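Local coordinates for protein fructose-bisphosphate aldolase (Thermus caldophilus, PDB 2FJK) that belongs to the class II fructose-bisphosphate aldolase family of TIM-barrel enzymes and binds 1,3-dihydroxyacetonephosphate, at residues 8-13 and 202-207; 36-41 and 71-76; 76-81 and 95-100; 83-88 and 116-121. One frame throughout, in Å; residues are numbered along the deposited sequence.

Interaction 1: 8-13 and 202-207; sequences ILRKAR and PAPLVL
In this TIM barrel, Leu-9 and Arg-13 of the N-terminal helix 6-14 meet the turn that leads into strand 205-207. Pro-204 is the centre of the apolar part. Its CB lies 3.6 Å from Leu-9 CB. The Leu-9 side chain also touches Val-19 of strand 19-23 and Lys-249 of strand 247-252. The polar part belongs to Arg-13. Its CG is anti to the backbone N (chi1 177°) and the chain runs on extended to NE, which carries the guanidinium past Pro-204 to the carbonyls at the end of helix 191-200. There NH1 bonds to Val-201 O and NH2 to Ala-198 O. Within the turn, Ala-203 O sits at the guanidinium edge, in its plane, 2.6 Å from NH1. The angle at the hydrogen is only 117°, so this bond is weak. Pro-202 O instead lies over one face of the group, 3.4 Å from Arg-13 CZ, and is not hydrogen-bonded. Several carbonyl oxygens thus surround one cation, which they would probably stabilise. Beside them Leu-205 CG lies 3.9 Å from Arg-13 NH1, a hydrocarbon branch next to the charged group.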
# COMPACT_ATOMS: atom_id res chain seq x y z
N ILE A 8 23.22 6.04 -2.15
CA ILE A 8 23.34 6.85 -0.94
C ILE A 8 24.78 6.76 -0.45
O ILE A 8 25.45 7.76 -0.25
CB ILE A 8 22.45 6.32 0.21
CG1 ILE A 8 20.98 6.33 -0.18
CG2 ILE A 8 22.67 7.15 1.45
CD1 ILE A 8 20.07 5.95 0.96
N LEU A 9 25.23 5.52 -0.26
CA LEU A 9 26.58 5.24 0.24
C LEU A 9 27.72 5.60 -0.71
O LEU A 9 28.76 6.07 -0.27
CB LEU A 9 26.70 3.76 0.65
CG LEU A 9 26.00 3.22 1.92
CD1 LEU A 9 25.84 4.33 2.96
CD2 LEU A 9 24.63 2.65 1.57
N ARG A 10 27.53 5.39 -2.01
CA ARG A 10 28.57 5.74 -2.97
C ARG A 10 28.90 7.22 -2.89
O ARG A 10 30.07 7.61 -2.90
CB ARG A 10 28.13 5.41 -4.40
CG ARG A 10 28.35 3.96 -4.79
CD ARG A 10 27.92 3.74 -6.22
NE ARG A 10 28.25 2.39 -6.67
CZ ARG A 10 27.81 1.87 -7.81
NH1 ARG A 10 27.02 2.57 -8.61
NH2 ARG A 10 28.17 0.63 -8.15
N LYS A 11 27.85 8.03 -2.81
CA LYS A 11 28.01 9.48 -2.71
C LYS A 11 28.57 9.86 -1.35
O LYS A 11 29.23 10.89 -1.20
CB LYS A 11 26.67 10.19 -2.96
CG LYS A 11 26.28 10.25 -4.43
CD LYS A 11 25.06 11.13 -4.68
CE LYS A 11 24.85 11.36 -6.17
NZ LYS A 11 24.67 10.08 -6.92
N ALA A 12 28.30 9.02 -0.35
CA ALA A 12 28.79 9.26 0.99
C ALA A 12 30.32 9.18 1.02
O ALA A 12 31.00 10.10 1.50
CB ALA A 12 28.20 8.24 1.97
N ARG A 13 30.86 8.09 0.50
CA ARG A 13 32.31 7.92 0.48
C ARG A 13 32.96 8.88 -0.51
O ARG A 13 33.99 9.49 -0.21
CB ARG A 13 32.68 6.48 0.12
CG ARG A 13 34.19 6.25 0.02
CD ARG A 13 34.53 4.78 -0.15
NE ARG A 13 35.96 4.56 -0.29
CZ ARG A 13 36.54 3.37 -0.28
NH1 ARG A 13 35.80 2.28 -0.12
NH2 ARG A 13 37.85 3.25 -0.44
N PRO A 202 37.16 -0.28 -3.10
CA PRO A 202 36.50 0.97 -3.49
C PRO A 202 35.05 1.08 -3.04
O PRO A 202 34.57 2.17 -2.73
CB PRO A 202 36.64 0.96 -5.01
CG PRO A 202 36.54 -0.49 -5.33
CD PRO A 202 37.42 -1.13 -4.28
N ALA A 203 34.35 -0.05 -2.99
CA ALA A 203 32.95 -0.07 -2.56
C ALA A 203 32.78 0.63 -1.22
O ALA A 203 33.72 0.76 -0.45
CB ALA A 203 32.47 -1.50 -2.46
N PRO A 204 31.56 1.13 -0.94
CA PRO A 204 31.38 1.80 0.35
C PRO A 204 31.61 0.88 1.54
O PRO A 204 31.24 -0.29 1.51
CB PRO A 204 29.95 2.34 0.26
CG PRO A 204 29.31 1.54 -0.81
CD PRO A 204 30.39 1.31 -1.81
N LEU A 205 32.25 1.40 2.58
CA LEU A 205 32.53 0.62 3.79
C LEU A 205 31.49 0.84 4.86
O LEU A 205 30.89 1.91 4.95
CB LEU A 205 33.91 0.97 4.35
CG LEU A 205 35.10 0.72 3.42
CD1 LEU A 205 36.40 1.12 4.10
CD2 LEU A 205 35.15 -0.73 2.98
N VAL A 206 31.30 -0.18 5.70
CA VAL A 206 30.30 -0.13 6.77
C VAL A 206 30.85 -0.40 8.16
O VAL A 206 31.62 -1.33 8.37
CB VAL A 206 29.18 -1.14 6.49
CG1 VAL A 206 28.02 -0.91 7.45
CG2 VAL A 206 28.76 -1.03 5.05
N LEU A 207 30.43 0.42 9.12
CA LEU A 207 30.88 0.29 10.49
C LEU A 207 29.74 -0.01 11.47
O LEU A 207 28.90 0.84 11.72
CB LEU A 207 31.58 1.59 10.92
CG LEU A 207 32.32 1.60 12.25
CD1 LEU A 207 33.45 0.59 12.20
CD2 LEU A 207 32.86 2.99 12.53

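Interaction 2: 36-41 and 71-76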
# COMPACT_ATOMS: atom_id res chain seq x y z
N ALA A 36 13.85 12.95 12.13
CA ALA A 36 15.20 13.48 12.29
C ALA A 36 15.80 13.61 10.89
O ALA A 36 16.50 14.57 10.59
CB ALA A 36 16.04 12.53 13.14
N ALA A 37 15.48 12.65 10.02
CA ALA A 37 15.98 12.68 8.65
C ALA A 37 15.37 13.84 7.84
O ALA A 37 16.08 14.51 7.08
CB ALA A 37 15.69 11.36 7.96
N GLU A 38 14.06 14.07 7.98
CA GLU A 38 13.41 15.17 7.25
C GLU A 38 14.08 16.45 7.73
O GLU A 38 14.50 17.28 6.93
CB GLU A 38 11.90 15.20 7.52
CG GLU A 38 11.15 13.96 7.02
CD GLU A 38 11.23 13.78 5.52
OE1 GLU A 38 12.22 14.25 4.90
OE2 GLU A 38 10.31 13.17 4.94
N GLU A 39 14.16 16.62 9.04
CA GLU A 39 14.87 17.77 9.59
C GLU A 39 16.30 17.41 9.20
O GLU A 39 16.60 16.24 8.95
CB GLU A 39 14.73 17.83 11.11
CG GLU A 39 13.33 18.15 11.60
CD GLU A 39 13.25 18.25 13.12
OE1 GLU A 39 14.18 18.80 13.74
OE2 GLU A 39 12.23 17.78 13.68
N MSE A 40 17.20 18.37 9.13
CA MSE A 40 18.57 18.04 8.75
C MSE A 40 18.69 17.67 7.27
O MSE A 40 19.80 17.62 6.74
CB MSE A 40 19.11 16.87 9.59
CG MSE A 40 20.01 17.28 10.74
SE MSE A 40 19.07 18.18 12.14
CE MSE A 40 18.94 19.94 11.33
N LYS A 41 17.56 17.43 6.61
CA LYS A 41 17.55 17.07 5.19
C LYS A 41 18.66 16.06 4.92
O LYS A 41 19.54 16.30 4.08
CB LYS A 41 17.79 18.30 4.31
CG LYS A 41 16.89 19.51 4.57
CD LYS A 41 17.25 20.65 3.62
CE LYS A 41 16.55 21.95 3.96
NZ LYS A 41 15.07 21.87 3.76
N ALA A 71 8.72 9.44 2.45
CA ALA A 71 9.73 10.41 2.87
C ALA A 71 10.24 11.32 1.75
O ALA A 71 10.27 10.93 0.59
CB ALA A 71 10.89 9.69 3.51
N ARG A 72 10.65 12.53 2.13
CA ARG A 72 11.16 13.51 1.18
C ARG A 72 12.68 13.52 1.08
O ARG A 72 13.27 14.42 0.48
CB ARG A 72 10.65 14.90 1.54
CG ARG A 72 9.15 15.08 1.31
CD ARG A 72 8.66 16.47 1.71
NE ARG A 72 7.37 16.79 1.10
CZ ARG A 72 7.18 16.96 -0.21
NH1 ARG A 72 8.21 16.85 -1.05
NH2 ARG A 72 5.97 17.24 -0.67
N VAL A 73 13.32 12.52 1.69
CA VAL A 73 14.78 12.38 1.66
C VAL A 73 15.06 10.95 1.25
O VAL A 73 14.17 10.11 1.31
CB VAL A 73 15.44 12.64 3.04
CG1 VAL A 73 15.05 14.02 3.56
CG2 VAL A 73 15.02 11.57 4.04
N PRO A 74 16.29 10.65 0.80
CA PRO A 74 16.59 9.26 0.40
C PRO A 74 16.55 8.35 1.62
O PRO A 74 17.21 8.63 2.62
CB PRO A 74 17.99 9.35 -0.19
CG PRO A 74 18.09 10.81 -0.64
CD PRO A 74 17.43 11.53 0.50
N VAL A 75 15.79 7.27 1.53
CA VAL A 75 15.69 6.31 2.63
C VAL A 75 15.87 4.88 2.14
O VAL A 75 15.24 4.46 1.17
CB VAL A 75 14.31 6.39 3.33
CG1 VAL A 75 14.19 5.26 4.35
CG2 VAL A 75 14.15 7.74 4.02
N ALA A 76 16.73 4.13 2.82
CA ALA A 76 16.97 2.73 2.49
C ALA A 76 16.51 1.88 3.67
O ALA A 76 16.63 2.29 4.82
CB ALA A 76 18.46 2.49 2.23
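Two torsions carry the Glu-38 carboxylate to Arg-72. CG lies anti to the carbonyl carbon (chi1 -64°), and a bend at chi2 (-63°) brings the carboxylate over the turn before strand 75-78. OE2 then accepts a hydrogen bond from the backbone N of Arg-72, 2.9 Å away. The bond is nearly straight, at 173°, and uses the syn lone pair of OE2, which faces OE1's side of the carboxylate. OE1 itself lies close to a methyl group, 3.1 Å from Val-73 CG1. The fit is tight there. The same Val-73 meets the last helical turn with its second branch, as CG2 lies 4.0 Å from Ala-37 CB. Ala-71 CA also comes to 3.5 Å from Glu-38 OE2.

The contact joins the C-terminal part of helix 27-38 to the chain entering strand 75-78 of the TIM barrel. Ala-37 also rests on Val-44 of strand 44-47. The backbones of Ala-71 and Val-73 bond to Met-1 of the same chain, while the Arg-72 side chain packs on Met-1 of the second subunit.

The carboxylate does not pair with the arginine's charge: Arg-72 NE is 6.0 Å from Glu-38 OE2. Attraction between the two charges is therefore probably modest, and the directed bond is to a peptide N-H.

Interaction 3: 76-81 and 95-100. With 13P (1,3-dihydroxyacetonephosphate), chain E.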
# COMPACT_ATOMS: atom_id res chain seq x y z
N ALA A 76 16.73 4.13 2.82
CA ALA A 76 16.97 2.73 2.49
C ALA A 76 16.51 1.88 3.67
O ALA A 76 16.63 2.29 4.82
CB ALA A 76 18.46 2.49 2.23
N VAL A 77 15.97 0.71 3.37
CA VAL A 77 15.51 -0.22 4.39
C VAL A 77 16.40 -1.48 4.31
O VAL A 77 16.28 -2.27 3.37
CB VAL A 77 14.03 -0.58 4.16
CG1 VAL A 77 13.55 -1.59 5.19
CG2 VAL A 77 13.17 0.71 4.22
N HIS A 78 17.30 -1.64 5.29
CA HIS A 78 18.25 -2.77 5.33
C HIS A 78 17.97 -3.83 6.39
O HIS A 78 17.50 -3.51 7.48
CB HIS A 78 19.68 -2.26 5.55
CG HIS A 78 20.22 -1.44 4.42
ND1 HIS A 78 21.57 -1.39 4.13
CD2 HIS A 78 19.61 -0.63 3.53
CE1 HIS A 78 21.77 -0.59 3.10
NE2 HIS A 78 20.60 -0.11 2.72
N LEU A 79 18.30 -5.08 6.08
CA LEU A 79 18.11 -6.20 6.99
C LEU A 79 19.07 -6.16 8.19
O LEU A 79 18.64 -6.18 9.33
CB LEU A 79 18.25 -7.53 6.25
CG LEU A 79 18.42 -8.81 7.09
CD1 LEU A 79 17.28 -8.96 8.10
CD2 LEU A 79 18.47 -10.02 6.16
N ASP A 80 20.38 -6.11 7.95
CA ASP A 80 21.31 -6.05 9.08
C ASP A 80 21.56 -7.41 9.78
O ASP A 80 20.71 -7.93 10.52
CB ASP A 80 20.81 -5.02 10.11
CG ASP A 80 21.84 -4.68 11.17
OD1 ASP A 80 23.00 -4.40 10.80
OD2 ASP A 80 21.48 -4.67 12.37
N HIS A 81 22.73 -7.97 9.52
CA HIS A 81 23.14 -9.23 10.11
C HIS A 81 22.13 -10.35 9.93
O HIS A 81 21.69 -10.97 10.90
CB HIS A 81 23.43 -9.02 11.60
CG HIS A 81 24.54 -8.06 11.87
ND1 HIS A 81 24.46 -7.06 12.82
CD2 HIS A 81 25.76 -7.93 11.30
CE1 HIS A 81 25.57 -6.36 12.83
NE2 HIS A 81 26.38 -6.86 11.92
N GLY A 95 9.97 -6.41 1.01
CA GLY A 95 10.34 -5.15 0.38
C GLY A 95 11.61 -4.41 0.76
O GLY A 95 11.78 -3.25 0.37
N PHE A 96 12.51 -5.05 1.51
CA PHE A 96 13.75 -4.39 1.89
C PHE A 96 14.52 -4.07 0.62
O PHE A 96 14.47 -4.81 -0.36
CB PHE A 96 14.58 -5.29 2.81
CG PHE A 96 14.00 -5.43 4.20
CD1 PHE A 96 12.62 -5.53 4.40
CD2 PHE A 96 14.83 -5.50 5.31
CE1 PHE A 96 12.09 -5.70 5.68
CE2 PHE A 96 14.31 -5.67 6.60
CZ PHE A 96 12.94 -5.77 6.78
N THR A 97 15.24 -2.95 0.65
CA THR A 97 16.01 -2.51 -0.51
C THR A 97 17.48 -2.88 -0.43
O THR A 97 18.25 -2.61 -1.36
CB THR A 97 15.86 -1.00 -0.68
OG1 THR A 97 16.37 -0.34 0.48
CG2 THR A 97 14.39 -0.65 -0.85
N SER A 98 17.87 -3.50 0.68
CA SER A 98 19.24 -3.94 0.89
C SER A 98 19.26 -5.00 1.99
O SER A 98 18.65 -4.83 3.05
CB SER A 98 20.12 -2.76 1.31
OG SER A 98 19.55 -1.52 0.92
N VAL A 99 19.94 -6.10 1.72
CA VAL A 99 20.02 -7.18 2.69
C VAL A 99 21.46 -7.44 3.07
O VAL A 99 22.40 -7.01 2.39
CB VAL A 99 19.43 -8.48 2.15
CG1 VAL A 99 17.97 -8.29 1.82
CG2 VAL A 99 20.22 -8.94 0.93
N MSE A 100 21.61 -8.17 4.16
CA MSE A 100 22.93 -8.49 4.67
C MSE A 100 22.93 -9.87 5.29
O MSE A 100 22.06 -10.21 6.09
CB MSE A 100 23.33 -7.47 5.72
CG MSE A 100 24.70 -7.68 6.27
SE MSE A 100 24.93 -6.56 7.78
CE MSE A 100 24.11 -4.94 7.10
P 13P E . 25.38 -0.86 18.73
O1P 13P E . 24.91 -1.86 19.90
O2P 13P E . 26.85 -0.40 19.10
O3P 13P E . 24.43 0.38 18.70
O1 13P E . 25.32 -1.66 17.34
C1 13P E . 24.97 -0.94 16.15
C2 13P E . 25.28 -1.88 15.01
O2 13P E . 26.39 -2.40 14.95
C3 13P E . 24.23 -2.19 13.95
O3 13P E . 24.72 -3.18 13.05
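Val-77 and Phe-96 form the tight end of this beta-alpha-beta unit, in which strands 75-78 and 98-101 are joined by helix 85-93. Val-77 CG1 sits over one face of the Phe-96 ring in a CH-pi contact, 4.0 Å from the centroid. The edge of that ring faces Leu-79 N. Backbone bonds tie the strands: Thr-97 N gives to Val-77 O at 3.0 Å, and Leu-79 N gives to Ser-98 O at 3.1 Å. Thr-97 OG1 accepts from Val-77 N at 3.1 Å and also bonds to Val-3 O. Only one true bridge forms, His-78 with Ser-98.

Past it backbone pairing stops, and Leu-79 and Met-100 carry the contact to a looser end that borders the bound ligand. Leu-79 CD2 lies 3.6 Å from Met-100 O. Selenomethionine Met-100 bends at chi3 and lies alongside Asp-80 and His-81. Its CE is 3.6 Å from Asp-80 CA, and its SE meets the His-81 ring obliquely. A chi1 of -168° turns the Asp-80 carboxylate to the ligand, and OD1 accepts from O3 of 1,3-dihydroxyacetonephosphate at 3.1 Å. A weak bond from His-208 reaches the same oxygen.

Around the pair, Val-77 packs on Val-64 and Ala-68 of helix 50-68, Val-99 packs on helix 85-93, and Met-100 touches Glu-130 of strand 128-133.

Interaction 4: 83-88 and 116-121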
# COMPACT_ATOMS: atom_id res chain seq x y z
N SER A 83 20.82 -13.89 9.42
CA SER A 83 21.40 -15.15 9.88
C SER A 83 21.45 -16.24 8.83
O SER A 83 22.30 -17.13 8.90
CB SER A 83 20.61 -15.70 11.07
OG SER A 83 19.28 -16.01 10.70
N SER A 84 20.55 -16.18 7.86
CA SER A 84 20.52 -17.21 6.83
C SER A 84 20.01 -16.76 5.48
O SER A 84 19.61 -15.61 5.29
CB SER A 84 19.68 -18.40 7.31
OG SER A 84 18.33 -18.02 7.51
N TYR A 85 20.02 -17.69 4.53
CA TYR A 85 19.55 -17.41 3.20
C TYR A 85 18.05 -17.16 3.30
O TYR A 85 17.53 -16.21 2.72
CB TYR A 85 19.83 -18.61 2.29
CG TYR A 85 19.44 -18.40 0.85
CD1 TYR A 85 20.13 -17.49 0.04
CD2 TYR A 85 18.38 -19.10 0.29
CE1 TYR A 85 19.77 -17.29 -1.28
CE2 TYR A 85 18.01 -18.92 -1.04
CZ TYR A 85 18.71 -18.01 -1.82
OH TYR A 85 18.36 -17.84 -3.14
N GLU A 86 17.37 -18.02 4.06
CA GLU A 86 15.93 -17.91 4.25
C GLU A 86 15.55 -16.60 4.93
O GLU A 86 14.45 -16.09 4.73
CB GLU A 86 15.42 -19.09 5.09
CG GLU A 86 15.99 -20.44 4.69
CD GLU A 86 17.27 -20.79 5.44
OE1 GLU A 86 17.19 -20.97 6.68
OE2 GLU A 86 18.34 -20.88 4.81
N SER A 87 16.45 -16.08 5.75
CA SER A 87 16.22 -14.82 6.45
C SER A 87 16.26 -13.70 5.43
O SER A 87 15.45 -12.76 5.48
CB SER A 87 17.30 -14.59 7.51
OG SER A 87 17.11 -13.34 8.16
N VAL A 88 17.21 -13.79 4.50
CA VAL A 88 17.34 -12.78 3.46
C VAL A 88 16.12 -12.86 2.53
O VAL A 88 15.63 -11.82 2.06
CB VAL A 88 18.64 -13.00 2.65
CG1 VAL A 88 18.62 -12.18 1.37
CG2 VAL A 88 19.82 -12.61 3.51
N LYS A 116 27.72 -15.00 -1.66
CA LYS A 116 27.51 -15.01 -3.10
C LYS A 116 26.10 -15.47 -3.46
O LYS A 116 25.47 -14.93 -4.37
CB LYS A 116 28.52 -15.93 -3.78
CG LYS A 116 28.58 -15.80 -5.29
CD LYS A 116 29.49 -16.89 -5.87
CE LYS A 116 29.50 -16.87 -7.39
NZ LYS A 116 30.00 -18.17 -7.92
N ARG A 117 25.60 -16.47 -2.74
CA ARG A 117 24.26 -16.98 -2.98
C ARG A 117 23.23 -15.88 -2.69
O ARG A 117 22.19 -15.81 -3.34
CB ARG A 117 23.99 -18.17 -2.06
CG ARG A 117 22.67 -18.86 -2.32
CD ARG A 117 22.38 -19.89 -1.24
NE ARG A 117 21.29 -20.77 -1.63
CZ ARG A 117 20.67 -21.61 -0.80
NH1 ARG A 117 21.05 -21.66 0.47
NH2 ARG A 117 19.69 -22.38 -1.24
N VAL A 118 23.54 -15.04 -1.71
CA VAL A 118 22.66 -13.95 -1.32
C VAL A 118 22.68 -12.84 -2.35
O VAL A 118 21.66 -12.24 -2.64
CB VAL A 118 23.08 -13.37 0.07
CG1 VAL A 118 22.39 -12.02 0.30
CG2 VAL A 118 22.69 -14.35 1.17
N VAL A 119 23.85 -12.58 -2.91
CA VAL A 119 23.99 -11.53 -3.91
C VAL A 119 23.18 -11.87 -5.15
O VAL A 119 22.54 -11.00 -5.75
CB VAL A 119 25.48 -11.33 -4.33
CG1 VAL A 119 25.58 -10.41 -5.55
CG2 VAL A 119 26.26 -10.74 -3.18
N GLU A 120 23.21 -13.13 -5.54
CA GLU A 120 22.48 -13.58 -6.71
C GLU A 120 20.98 -13.41 -6.50
O GLU A 120 20.27 -12.94 -7.38
CB GLU A 120 22.83 -15.03 -7.02
CG GLU A 120 24.34 -15.26 -7.13
CD GLU A 120 24.72 -16.70 -7.42
OE1 GLU A 120 24.14 -17.62 -6.79
OE2 GLU A 120 25.61 -16.91 -8.26
N ALA A 121 20.51 -13.78 -5.31
CA ALA A 121 19.09 -13.67 -4.97
C ALA A 121 18.67 -12.21 -4.92
O ALA A 121 17.67 -11.81 -5.52
CB ALA A 121 18.82 -14.35 -3.63
O HOH W 1 20.61 -17.34 -5.04
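The ring of Tyr-85 and the guanidinium of Arg-117 lie flat on each other, centres 3.8 Å apart and planes at 4°. This is a stacked cation-pi pair. Arg-117 NE stands over the ring centre, and Arg-117 CD adds a CH-pi contact on the same face. At the ring edge sits Val-118 CG2, 4.2 Å from Tyr-85 CD1. Ala-121 CB approaches obliquely, 3.6 Å from Tyr-85 OH.

The pair joins helices 85-93 and 108-124, two neighbouring outer helices of the TIM barrel. Both side chains leave their helices with CG anti to the backbone N. The arginine then runs extended to NE, across the tyrosine at about a right angle, and this lays its flat end along the ring. Beside the ring edge, Val-88 CG1 meets Val-118 CG1 at 3.9 Å. Both valines also pack on Val-99 of strand 98-101.

Ser-84 is the N-cap of helix 85-93; its OG accepts from Ser-87 N. Glu-86 OE2 lies 5.2 Å from Arg-117 NH1, a distance at which some attraction is likely but no contact forms.

The Tyr-85 hydroxyl lies at a subunit boundary, bonded to the hydroxyl of Tyr-85 of the third subunit. A water also links the two helices: it is 3.0 Å from Tyr-85 OH and donates to Arg-117 O at 2.8 Å.

From the N terminus, helix 6-14 opens the longest loop, which interaction 1 closes at 202-207. The other three contacts nest inside it. Interaction 2 closes first, joining helix 27-38 to the entry of strand 75-78. Interaction 3 follows in series and shares Ala-76 with it. Interactions 3 and 4 cross: 83-88 lies between the two segments of interaction 3, and 116-121 comes after both. They meet where Val-99 and Leu-79 pack on Val-88, and where Val-99 touches Val-118. Ile-8 joins the N-terminal helix to this region through Ala-76. Together the contacts tie helix 6-14, strands 75-78, 98-101 and 205-207, and helices 27-38, 85-93 and 108-124.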